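Local coordinates for VP5 (Halorubrum pleomorphic virus 2, PDB 6QGI), which is a viral envelope protein that probably drives fusion of the viral membrane with that of its haloarchaeal host, at residues I1-V7 with E373-T378; Y45-R51 with D218-Y222; G68-T72 with S465-T469; T75-I79 with L267-R271; D298-E302 with T449-T453. One frame throughout, in Å; residues are numbered along the deposited sequence.

Contact 1. Residues I1-V7 with E373-T378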
# COMPACT_ATOMS: atom_id res chain seq x y z
N ILE A 1 12.49 0.40 -17.40
CA ILE A 1 11.41 1.38 -17.22
C ILE A 1 11.21 1.69 -15.72
O ILE A 1 11.31 0.80 -14.86
CB ILE A 1 10.08 0.91 -17.89
CG1 ILE A 1 10.21 0.78 -19.42
CG2 ILE A 1 8.95 1.86 -17.56
CD1 ILE A 1 9.12 -0.13 -20.07
N ALA A 2 10.91 2.97 -15.42
CA ALA A 2 10.63 3.47 -14.07
C ALA A 2 9.13 3.36 -13.77
O ALA A 2 8.32 3.69 -14.64
CB ALA A 2 11.09 4.92 -13.95
N PRO A 3 8.72 2.90 -12.56
CA PRO A 3 7.27 2.83 -12.26
C PRO A 3 6.64 4.22 -12.15
O PRO A 3 7.19 5.11 -11.49
CB PRO A 3 7.21 2.07 -10.93
CG PRO A 3 8.54 2.29 -10.30
CD PRO A 3 9.53 2.45 -11.41
N LEU A 4 5.50 4.43 -12.86
CA LEU A 4 4.72 5.68 -12.93
C LEU A 4 4.33 6.18 -11.53
O LEU A 4 4.53 7.35 -11.23
CB LEU A 4 3.45 5.44 -13.79
CG LEU A 4 2.41 6.57 -13.91
CD1 LEU A 4 2.97 7.79 -14.64
CD2 LEU A 4 1.15 6.09 -14.60
N VAL A 5 3.76 5.29 -10.70
CA VAL A 5 3.33 5.62 -9.35
C VAL A 5 4.55 5.94 -8.47
O VAL A 5 4.56 6.98 -7.80
CB VAL A 5 2.47 4.47 -8.76
CG1 VAL A 5 2.19 4.67 -7.27
CG2 VAL A 5 1.16 4.32 -9.54
N GLY A 6 5.55 5.06 -8.51
CA GLY A 6 6.77 5.19 -7.71
C GLY A 6 7.67 6.37 -8.02
O GLY A 6 8.17 7.01 -7.09
N VAL A 7 7.88 6.67 -9.31
CA VAL A 7 8.79 7.74 -9.73
C VAL A 7 8.01 8.97 -10.23
O VAL A 7 8.24 10.08 -9.73
CB VAL A 7 9.81 7.25 -10.79
CG1 VAL A 7 10.78 8.36 -11.18
CG2 VAL A 7 10.58 6.02 -10.29
N GLU A 373 14.74 7.94 -17.30
CA GLU A 373 13.94 6.75 -17.59
C GLU A 373 12.46 7.10 -17.80
O GLU A 373 11.87 7.73 -16.92
CB GLU A 373 14.08 5.74 -16.43
CG GLU A 373 13.83 4.30 -16.82
CD GLU A 373 14.46 3.25 -15.91
OE1 GLU A 373 14.83 3.58 -14.76
OE2 GLU A 373 14.58 2.09 -16.36
N PRO A 374 11.85 6.72 -18.95
CA PRO A 374 10.41 7.02 -19.14
C PRO A 374 9.56 6.18 -18.18
O PRO A 374 9.98 5.11 -17.74
CB PRO A 374 10.16 6.68 -20.61
CG PRO A 374 11.21 5.69 -20.96
CD PRO A 374 12.40 5.97 -20.09
N TYR A 375 8.37 6.68 -17.83
CA TYR A 375 7.49 6.02 -16.87
C TYR A 375 6.71 4.88 -17.50
O TYR A 375 6.40 4.92 -18.69
CB TYR A 375 6.54 7.03 -16.22
CG TYR A 375 7.24 8.26 -15.66
CD1 TYR A 375 8.35 8.13 -14.84
CD2 TYR A 375 6.76 9.53 -15.93
CE1 TYR A 375 9.00 9.26 -14.33
CE2 TYR A 375 7.38 10.67 -15.40
CZ TYR A 375 8.51 10.52 -14.60
OH TYR A 375 9.13 11.63 -14.09
N SER A 376 6.38 3.85 -16.69
CA SER A 376 5.62 2.67 -17.12
C SER A 376 4.19 3.05 -17.47
O SER A 376 3.58 3.89 -16.81
CB SER A 376 5.63 1.58 -16.05
OG SER A 376 5.08 2.04 -14.83
N GLY A 377 3.69 2.45 -18.55
CA GLY A 377 2.35 2.68 -19.06
C GLY A 377 2.16 4.05 -19.69
O GLY A 377 1.02 4.44 -19.96
N THR A 378 3.27 4.79 -19.92
CA THR A 378 3.25 6.12 -20.54
C THR A 378 4.08 6.11 -21.84
O THR A 378 4.73 5.12 -22.16
CB THR A 378 3.72 7.24 -19.57
OG1 THR A 378 5.12 7.16 -19.34
CG2 THR A 378 2.96 7.26 -18.25
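E373 runs back toward the start of the chain and sets OE2 2.9 Å from the amino nitrogen of I1, a salt bridge in which the nitrogen stands above the carboxylate plane. Its chain leaves with CG anti to the backbone N (chi1 -155°) and stays extended, so CG lies close to A2 N. P374 offers its carbonyl: A2 N donates to P374 O over 3.3 Å, and the CG2 methyl of I1 rests against the same oxygen. At Y375 the backbones form a single beta bridge with A2, completed by S376 N to A2 O (2.8 Å). A2 CB sits at the edge of the Y375 ring, while V7 CG1 comes obliquely to 3.7 Å from CE1. S376 OG accepts L4 N at 3.1 Å and 160°, and S376 CB backs onto I1 CG2. The type II turn Y375-T378, with T378 OG1 bonded to Y375 O, brings T378 CG2 3.6 Å from L4 CD1. Helix 4-8 is thus laid against the loop leading into strand 378-384; L4 and T378 both meet V352 of strand 343-355, and the Y375 ring makes edge-to-face contacts with W356 and F425.

Contact 2. Residues Y45-R51 with D218-Y222. Unlike the reference sequence in segment 218-222: D218 (reference Asn).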
# COMPACT_ATOMS: atom_id res chain seq x y z
N TYR A 45 18.70 -7.71 -6.21
CA TYR A 45 18.35 -6.31 -5.95
C TYR A 45 16.93 -6.03 -6.40
O TYR A 45 16.19 -5.39 -5.66
CB TYR A 45 19.36 -5.36 -6.64
CG TYR A 45 19.11 -3.89 -6.37
CD1 TYR A 45 19.55 -3.29 -5.19
CD2 TYR A 45 18.44 -3.10 -7.30
CE1 TYR A 45 19.33 -1.94 -4.95
CE2 TYR A 45 18.21 -1.74 -7.06
CZ TYR A 45 18.66 -1.17 -5.88
OH TYR A 45 18.43 0.16 -5.64
N GLN A 46 16.55 -6.53 -7.59
CA GLN A 46 15.22 -6.37 -8.17
C GLN A 46 14.17 -7.14 -7.35
O GLN A 46 13.09 -6.60 -7.10
CB GLN A 46 15.21 -6.81 -9.64
CG GLN A 46 15.72 -5.70 -10.56
CD GLN A 46 16.40 -6.17 -11.83
OE1 GLN A 46 16.60 -7.37 -12.09
NE2 GLN A 46 16.80 -5.21 -12.66
N THR A 47 14.51 -8.37 -6.88
CA THR A 47 13.63 -9.20 -6.05
C THR A 47 13.36 -8.49 -4.70
O THR A 47 12.21 -8.50 -4.23
CB THR A 47 14.23 -10.60 -5.87
OG1 THR A 47 14.32 -11.24 -7.15
CG2 THR A 47 13.42 -11.48 -4.94
N ALA A 48 14.40 -7.88 -4.10
CA ALA A 48 14.27 -7.17 -2.82
C ALA A 48 13.53 -5.84 -2.98
O ALA A 48 12.83 -5.43 -2.06
CB ALA A 48 15.64 -6.93 -2.22
N LYS A 49 13.70 -5.15 -4.14
CA LYS A 49 13.06 -3.87 -4.45
C LYS A 49 11.57 -4.06 -4.65
O LYS A 49 10.79 -3.24 -4.17
CB LYS A 49 13.69 -3.24 -5.71
CG LYS A 49 13.30 -1.79 -5.96
CD LYS A 49 13.83 -1.30 -7.29
CE LYS A 49 13.76 0.20 -7.40
NZ LYS A 49 15.05 0.77 -7.88
N THR A 50 11.18 -5.14 -5.35
CA THR A 50 9.79 -5.49 -5.62
C THR A 50 9.13 -5.95 -4.32
O THR A 50 8.00 -5.57 -4.07
CB THR A 50 9.70 -6.52 -6.74
OG1 THR A 50 10.47 -6.06 -7.85
CG2 THR A 50 8.26 -6.76 -7.20
N ARG A 51 9.85 -6.75 -3.50
CA ARG A 51 9.33 -7.22 -2.21
C ARG A 51 9.07 -6.04 -1.28
O ARG A 51 8.01 -6.00 -0.66
CB ARG A 51 10.26 -8.25 -1.55
CG ARG A 51 9.70 -8.90 -0.27
CD ARG A 51 8.34 -9.58 -0.45
NE ARG A 51 8.41 -10.70 -1.38
CZ ARG A 51 7.36 -11.37 -1.83
NH1 ARG A 51 6.13 -11.05 -1.43
NH2 ARG A 51 7.52 -12.37 -2.69
N ASP A 218 23.79 1.38 -5.85
CA ASP A 218 22.46 1.59 -5.28
C ASP A 218 22.17 0.46 -4.32
O ASP A 218 22.54 -0.69 -4.57
CB ASP A 218 21.38 1.69 -6.36
CG ASP A 218 21.78 2.55 -7.54
OD1 ASP A 218 22.00 3.77 -7.33
OD2 ASP A 218 21.91 2.00 -8.65
N SER A 219 21.53 0.79 -3.21
CA SER A 219 21.24 -0.14 -2.14
C SER A 219 19.86 0.11 -1.55
O SER A 219 19.29 1.19 -1.76
CB SER A 219 22.31 -0.01 -1.06
OG SER A 219 22.06 -0.89 0.03
N LEU A 220 19.30 -0.87 -0.83
CA LEU A 220 18.00 -0.71 -0.20
C LEU A 220 17.85 -1.60 1.03
O LEU A 220 18.39 -2.70 1.08
CB LEU A 220 16.83 -0.94 -1.18
CG LEU A 220 16.67 -2.32 -1.82
CD1 LEU A 220 15.87 -3.26 -0.94
CD2 LEU A 220 15.98 -2.20 -3.13
N VAL A 221 17.06 -1.12 2.00
CA VAL A 221 16.72 -1.85 3.21
C VAL A 221 15.28 -2.33 3.06
O VAL A 221 14.42 -1.58 2.59
CB VAL A 221 16.93 -1.03 4.52
CG1 VAL A 221 16.79 -1.91 5.75
CG2 VAL A 221 18.28 -0.35 4.51
N TYR A 222 15.04 -3.58 3.43
CA TYR A 222 13.74 -4.23 3.39
C TYR A 222 13.75 -5.30 4.48
O TYR A 222 14.82 -5.57 5.02
CB TYR A 222 13.43 -4.77 1.98
CG TYR A 222 13.80 -6.21 1.70
CD1 TYR A 222 15.13 -6.63 1.73
CD2 TYR A 222 12.83 -7.13 1.31
CE1 TYR A 222 15.47 -7.95 1.44
CE2 TYR A 222 13.17 -8.44 1.00
CZ TYR A 222 14.49 -8.85 1.08
OH TYR A 222 14.82 -10.16 0.80
O HOH W 1 18.31 2.50 -4.40
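L220 and A48 meet where a two-stranded antiparallel hairpin, 212-215 with 218-221, packs on helix 37-60; the axes of 45-51 and 218-221 approach to 9.1 Å at 43°. The tight part is apolar in its side chains, with no direct hydrogen bond between the two segments. L220 lies at its centre. With CG between the backbone N and the carbonyl carbon (chi1 62°), its two methyls touch different helix residues: CD2 lies over the face of the Y45 ring, 4.2 Å from the centroid in a CH-pi contact, and also meets K49 through CB, at 3.6 Å, and CG, whereas CD1 reaches A48 CB at 3.9 Å. One turn along the helix from Y45, the ring of Y222 is pinned on two sides. A48 CB stands over its face in a second CH-pi contact, 3.9 Å from the centroid and 16° off the normal, and R51 CG lies in its plane at the edge, 3.7 Å from CE2. The R51 chain then bends away twice and carries its guanidinium out of the contact to a salt bridge with E123 of helix 91-133, whose L124 also touches Y222. Toward D218 the contact opens out. The strand residues there are more exposed, and Y45 lays its hydroxyl beside D218 CB while its ring edge faces S219 CA. Solvent bridges the remaining step: a water in the plane of the Y45 ring sits 2.7 Å from Y45 OH and donates to S219 O.

Contact 3. Residues G68-T72 with S465-T469; sequences GVKHT and SEPHT
H71 and H468 bring their imidazoles together between helix 66-86 and the loop that leads to helix 476-496. H71 leaves the helix with CG anti to the backbone N (chi1 -179°), which carries the ring to the loop backbone at E466-H468. H468 has CG beside its own N and anti to the carbonyl carbon (chi1 -75°), a torsion that brings CD2 over H71. The two side chains cross at about a right angle. H468 CD2 comes over one face of the H71 ring, 3.2 Å from ND1, and H71 ND1 in turn lies at the edge of the H468 ring. The rings meet obliquely, centroids 4.7 Å apart and planes at 49°. The edge of H71 is used by backbone: H468 N lies in the ring plane and makes a weak hydrogen bond to ND1 over 3.3 Å, while E466 O faces CE1 at 3.3 Å. P467 CA approaches the H71 ring obliquely, 3.5 Å from ND1. At the margin, the K70 chain bends so that CE comes to 4.1 Å from H468 O. Y473 stacks on the H468 ring, and L482 of helix 476-496 touches both histidines. H468 ND1 accepts from K78 NZ and its NE2 has a weak bond with T75 OG1, so this ring probably carries its proton on NE2, and the neighbouring lysine would disfavour a positively charged H468. For H71, the weak bond from H468 N is merely consistent with an unprotonated ND1.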
# COMPACT_ATOMS: atom_id res chain seq x y z
N GLY A 68 -9.51 1.84 11.27
CA GLY A 68 -10.57 1.26 10.47
C GLY A 68 -10.78 -0.21 10.77
O GLY A 68 -11.89 -0.72 10.62
N VAL A 69 -9.71 -0.91 11.20
CA VAL A 69 -9.76 -2.32 11.59
C VAL A 69 -10.57 -2.40 12.88
O VAL A 69 -11.48 -3.22 12.98
CB VAL A 69 -8.34 -2.96 11.72
CG1 VAL A 69 -8.42 -4.39 12.24
CG2 VAL A 69 -7.59 -2.92 10.40
N LYS A 70 -10.29 -1.47 13.83
CA LYS A 70 -10.98 -1.32 15.11
C LYS A 70 -12.48 -1.07 14.88
O LYS A 70 -13.30 -1.70 15.54
CB LYS A 70 -10.34 -0.17 15.91
CG LYS A 70 -10.87 -0.06 17.34
CD LYS A 70 -10.39 1.20 18.03
CE LYS A 70 -11.51 2.21 18.17
NZ LYS A 70 -11.09 3.37 18.98
N HIS A 71 -12.82 -0.21 13.91
CA HIS A 71 -14.19 0.15 13.51
C HIS A 71 -14.91 -1.06 12.91
O HIS A 71 -16.07 -1.32 13.25
CB HIS A 71 -14.16 1.32 12.50
CG HIS A 71 -15.51 1.79 12.05
ND1 HIS A 71 -16.30 2.60 12.84
CD2 HIS A 71 -16.15 1.59 10.87
CE1 HIS A 71 -17.39 2.85 12.14
NE2 HIS A 71 -17.35 2.25 10.95
N THR A 72 -14.22 -1.79 12.01
CA THR A 72 -14.75 -2.97 11.32
C THR A 72 -15.01 -4.08 12.34
O THR A 72 -16.10 -4.66 12.32
CB THR A 72 -13.80 -3.39 10.19
OG1 THR A 72 -13.66 -2.28 9.31
CG2 THR A 72 -14.32 -4.59 9.40
N SER A 465 -18.21 7.73 8.48
CA SER A 465 -19.26 7.36 9.42
C SER A 465 -18.72 7.52 10.83
O SER A 465 -17.50 7.50 11.02
CB SER A 465 -19.73 5.93 9.17
OG SER A 465 -20.32 5.80 7.89
N GLU A 466 -19.61 7.70 11.82
CA GLU A 466 -19.22 7.85 13.22
C GLU A 466 -18.43 6.61 13.66
O GLU A 466 -18.87 5.49 13.43
CB GLU A 466 -20.46 8.06 14.10
CG GLU A 466 -20.13 8.42 15.53
CD GLU A 466 -21.33 8.76 16.39
OE1 GLU A 466 -22.11 9.66 16.01
OE2 GLU A 466 -21.50 8.12 17.45
N PRO A 467 -17.21 6.77 14.21
CA PRO A 467 -16.44 5.58 14.60
C PRO A 467 -17.06 4.92 15.82
O PRO A 467 -17.73 5.60 16.58
CB PRO A 467 -15.05 6.15 14.89
CG PRO A 467 -15.07 7.56 14.36
CD PRO A 467 -16.47 7.99 14.54
N HIS A 468 -16.87 3.61 15.97
CA HIS A 468 -17.40 2.84 17.08
C HIS A 468 -16.63 3.08 18.37
O HIS A 468 -15.42 3.31 18.36
CB HIS A 468 -17.40 1.36 16.76
CG HIS A 468 -18.45 0.92 15.81
ND1 HIS A 468 -19.69 0.50 16.24
CD2 HIS A 468 -18.39 0.78 14.47
CE1 HIS A 468 -20.35 0.14 15.16
NE2 HIS A 468 -19.62 0.31 14.06
N THR A 469 -17.36 2.98 19.48
CA THR A 469 -16.93 3.12 20.87
C THR A 469 -17.71 2.09 21.66
O THR A 469 -18.59 1.43 21.11
CB THR A 469 -17.18 4.57 21.39
OG1 THR A 469 -18.58 4.77 21.63
CG2 THR A 469 -16.62 5.67 20.48

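Contact 4. Residues T75-I79 with L267-R271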
# COMPACT_ATOMS: atom_id res chain seq x y z
N THR A 75 -18.19 -3.32 14.30
CA THR A 75 -19.40 -3.51 13.49
C THR A 75 -19.85 -4.99 13.55
O THR A 75 -21.01 -5.24 13.88
CB THR A 75 -19.16 -3.02 12.04
OG1 THR A 75 -18.86 -1.63 12.05
CG2 THR A 75 -20.36 -3.26 11.13
N ASP A 76 -18.94 -5.95 13.29
CA ASP A 76 -19.21 -7.39 13.31
C ASP A 76 -19.52 -7.91 14.70
O ASP A 76 -20.36 -8.80 14.84
CB ASP A 76 -18.01 -8.17 12.74
CG ASP A 76 -17.79 -8.05 11.24
OD1 ASP A 76 -18.69 -7.53 10.54
OD2 ASP A 76 -16.72 -8.48 10.76
N ALA A 77 -18.81 -7.40 15.72
CA ALA A 77 -18.97 -7.78 17.12
C ALA A 77 -20.32 -7.32 17.65
O ALA A 77 -21.02 -8.12 18.28
CB ALA A 77 -17.85 -7.18 17.95
N LYS A 78 -20.71 -6.05 17.38
CA LYS A 78 -21.98 -5.47 17.82
C LYS A 78 -23.16 -6.17 17.13
O LYS A 78 -24.12 -6.49 17.83
CB LYS A 78 -22.03 -3.96 17.59
CG LYS A 78 -21.20 -3.18 18.61
CD LYS A 78 -21.23 -1.68 18.39
CE LYS A 78 -20.21 -1.02 19.28
NZ LYS A 78 -20.22 0.44 19.09
N ILE A 79 -23.07 -6.45 15.80
CA ILE A 79 -24.13 -7.12 15.04
C ILE A 79 -24.42 -8.50 15.66
O ILE A 79 -25.57 -8.79 15.98
CB ILE A 79 -23.83 -7.20 13.51
CG1 ILE A 79 -24.02 -5.81 12.87
CG2 ILE A 79 -24.71 -8.24 12.79
CD1 ILE A 79 -23.34 -5.61 11.58
N LEU A 267 -28.87 -6.01 7.38
CA LEU A 267 -27.81 -5.05 7.07
C LEU A 267 -26.56 -5.75 6.48
O LEU A 267 -26.10 -6.77 6.99
CB LEU A 267 -27.47 -4.22 8.34
CG LEU A 267 -26.12 -3.44 8.48
CD1 LEU A 267 -25.96 -2.38 7.45
CD2 LEU A 267 -26.03 -2.76 9.81
N VAL A 268 -26.06 -5.19 5.36
CA VAL A 268 -24.86 -5.63 4.65
C VAL A 268 -23.74 -4.68 5.07
O VAL A 268 -23.80 -3.48 4.75
CB VAL A 268 -25.05 -5.71 3.10
CG1 VAL A 268 -23.79 -6.23 2.42
CG2 VAL A 268 -26.26 -6.56 2.73
N THR A 269 -22.78 -5.20 5.85
CA THR A 269 -21.66 -4.44 6.44
C THR A 269 -20.75 -3.80 5.38
O THR A 269 -20.61 -4.38 4.29
CB THR A 269 -20.82 -5.33 7.40
OG1 THR A 269 -19.99 -6.23 6.66
CG2 THR A 269 -21.66 -6.09 8.41
N PRO A 270 -20.09 -2.65 5.68
CA PRO A 270 -19.16 -2.05 4.70
C PRO A 270 -18.09 -3.06 4.25
O PRO A 270 -17.75 -3.11 3.07
CB PRO A 270 -18.54 -0.88 5.46
CG PRO A 270 -19.55 -0.54 6.49
CD PRO A 270 -20.13 -1.85 6.92
N ARG A 271 -17.63 -3.91 5.20
CA ARG A 271 -16.66 -4.99 5.00
C ARG A 271 -17.23 -6.02 4.00
O ARG A 271 -16.54 -6.33 3.03
CB ARG A 271 -16.33 -5.66 6.35
CG ARG A 271 -15.29 -6.77 6.27
CD ARG A 271 -15.57 -7.87 7.27
NE ARG A 271 -14.50 -8.86 7.28
CZ ARG A 271 -14.42 -9.91 8.10
NH1 ARG A 271 -15.38 -10.12 9.00
NH2 ARG A 271 -13.40 -10.75 8.03
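D76 OD2 and R271 NH1 form a salt bridge of 2.8 Å, though the N-H points rather poorly at the oxygen (125°) and the hydrogen bond within it is weak. The two chains cross at about a right angle, with carboxylate and guanidinium planes 37° apart, so the acid meets the arginine through one oxygen and one nitrogen and not as a flat, two-pronged pair. The reach of R271 comes from a long chain, CG anti to the backbone N and bent only at the second torsion, which leads over toward D76 and leaves CD 3.7 Å from OD2. R271 NE also bonds to L20 O, a second hold on the guanidinium. Next to the bridge, D76 OD1 lies 3.9 Å from the methyl CG2 of T269. T269 is the N-cap of helix 270-279, its OG1 accepting E272 N. The CG2 methyl makes the contact with helix 66-86. The first torsion of T269 (chi1 75°) divides the labour, turning OG1 to the cap and CG2 to helix 66-86. There CG2 meets I79 CD1 obliquely at 3.6 Å and T75 CG2 at 4.1 Å, the two threonine side chains running antiparallel alongside each other. P270 CD lies a little beyond T75 CG2. Farther from the salt bridge, I79 CD1 touches L267 CD2 at 4.3 Å, and L267 continues onto W479 and E483 of helix 476-496, which also receives P270 at N486.

Contact 5. Residues D298-E302 with T449-T453; sequences DAERE and TNTQT
The N450 amide stands nearly perpendicular to the R301 guanidinium (planes 79° apart), ND2 over one face and 4.0 Å from NH2. Both residues belong to the ends of antiparallel strands 301-307 and 443-450, beyond which the second segment breaks into an Asx turn, N450 OD1 accepting Q452 N. A water joins the two groups, accepting from N450 ND2 and, weakly, from R301 NH2. At the guanidinium edge, in plane, D298 OD1 uses its syn lone pair and accepts NE in a nearly straight hydrogen bond (178°) that is part of a salt bridge. R301 with N450 is the non-hydrogen-bonded pair of the strands and E302 with T449 the hydrogen-bonded one, E302 N to T449 O and T449 N to E302 O both being 2.8 Å. The E300 carboxylate, bent back at its second torsion, sends OE1 to the N-H of Q452 in a weak bond of 3.3 Å; the two acceptors OE1 and N450 OD1 are consequently only 3.2 Å apart. T451 CG2 packs on E302 CB at 3.8 Å. E300 O is gripped twice by T451 from one face of its carbonyl plane, by N at 3.1 Å and by OG1 at 3.2 Å.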
# COMPACT_ATOMS: atom_id res chain seq x y z
N ASP A 298 -13.19 12.44 0.40
CA ASP A 298 -13.87 13.50 -0.33
C ASP A 298 -14.16 12.96 -1.73
O ASP A 298 -13.36 13.14 -2.66
CB ASP A 298 -13.08 14.81 -0.35
CG ASP A 298 -13.84 16.01 -0.93
OD1 ASP A 298 -14.82 15.79 -1.69
OD2 ASP A 298 -13.47 17.15 -0.62
N ALA A 299 -15.30 12.27 -1.85
CA ALA A 299 -15.80 11.67 -3.08
C ALA A 299 -16.39 12.71 -4.03
O ALA A 299 -16.40 12.50 -5.24
CB ALA A 299 -16.86 10.64 -2.73
N GLU A 300 -16.90 13.83 -3.48
CA GLU A 300 -17.60 14.88 -4.22
C GLU A 300 -16.72 15.99 -4.81
O GLU A 300 -17.25 16.81 -5.56
CB GLU A 300 -18.69 15.52 -3.34
CG GLU A 300 -20.07 14.93 -3.57
CD GLU A 300 -20.62 14.99 -4.99
OE1 GLU A 300 -20.41 16.02 -5.68
OE2 GLU A 300 -21.28 14.01 -5.41
N ARG A 301 -15.41 16.04 -4.50
CA ARG A 301 -14.57 17.09 -5.05
C ARG A 301 -13.35 16.53 -5.78
O ARG A 301 -12.42 16.02 -5.15
CB ARG A 301 -14.15 18.11 -3.99
CG ARG A 301 -15.18 19.22 -3.80
CD ARG A 301 -15.33 19.60 -2.34
NE ARG A 301 -16.03 18.56 -1.59
CZ ARG A 301 -17.14 18.75 -0.88
NH1 ARG A 301 -17.70 17.73 -0.24
NH2 ARG A 301 -17.68 19.96 -0.79
N GLU A 302 -13.38 16.61 -7.12
CA GLU A 302 -12.30 16.17 -8.00
C GLU A 302 -11.23 17.25 -8.00
O GLU A 302 -11.52 18.43 -8.24
CB GLU A 302 -12.80 15.87 -9.42
CG GLU A 302 -11.83 15.04 -10.24
CD GLU A 302 -12.09 15.04 -11.73
OE1 GLU A 302 -13.04 14.36 -12.18
OE2 GLU A 302 -11.32 15.71 -12.47
N THR A 449 -12.88 20.87 -8.08
CA THR A 449 -14.18 20.93 -8.74
C THR A 449 -15.19 20.00 -8.08
O THR A 449 -14.91 18.81 -7.93
CB THR A 449 -14.05 20.58 -10.25
OG1 THR A 449 -13.16 21.50 -10.88
CG2 THR A 449 -15.39 20.59 -10.98
N ASN A 450 -16.38 20.53 -7.74
CA ASN A 450 -17.47 19.73 -7.20
C ASN A 450 -18.08 18.99 -8.39
O ASN A 450 -18.57 19.63 -9.31
CB ASN A 450 -18.48 20.60 -6.46
CG ASN A 450 -19.52 19.81 -5.69
OD1 ASN A 450 -20.39 19.14 -6.27
ND2 ASN A 450 -19.46 19.89 -4.37
N THR A 451 -17.96 17.65 -8.42
CA THR A 451 -18.40 16.79 -9.52
C THR A 451 -19.92 16.84 -9.81
O THR A 451 -20.30 16.63 -10.96
CB THR A 451 -17.99 15.33 -9.26
OG1 THR A 451 -18.34 14.97 -7.92
CG2 THR A 451 -16.50 15.10 -9.50
N GLN A 452 -20.78 17.12 -8.80
CA GLN A 452 -22.24 17.16 -9.01
C GLN A 452 -22.70 18.50 -9.59
O GLN A 452 -23.42 18.51 -10.59
CB GLN A 452 -22.99 16.85 -7.70
CG GLN A 452 -24.49 16.66 -7.88
CD GLN A 452 -25.20 16.12 -6.66
OE1 GLN A 452 -24.61 15.96 -5.57
NE2 GLN A 452 -26.48 15.84 -6.81
N THR A 453 -22.33 19.62 -8.95
CA THR A 453 -22.70 20.98 -9.37
C THR A 453 -21.86 21.45 -10.56
O THR A 453 -22.34 22.24 -11.38
CB THR A 453 -22.58 21.96 -8.19
OG1 THR A 453 -21.23 21.97 -7.73
CG2 THR A 453 -23.53 21.64 -7.04
O HOH W 2 -18.30 22.04 -2.54

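How the contacts relate
Contact 5 is a surface contact, built on strand-end hydrogen bonds, charge and water, whereas contacts 1 to 4 are partly buried. Contacts 3 and 4 share helix 66-86 and touch: K78 NZ of contact 4 bonds to H468 ND1 and T469 O of contact 3, so the two contacts adjoin along one helix. Contacts 1 and 2 lie across the chain's centre from that pair, about 17 Å apart between centres, and do not touch. Their chemistry differs: contact 2 joins helix and hairpin through methyls and rings, while contact 1 ties the chain start to a distant loop through backbone bonds, a terminal salt bridge and apolar side chains.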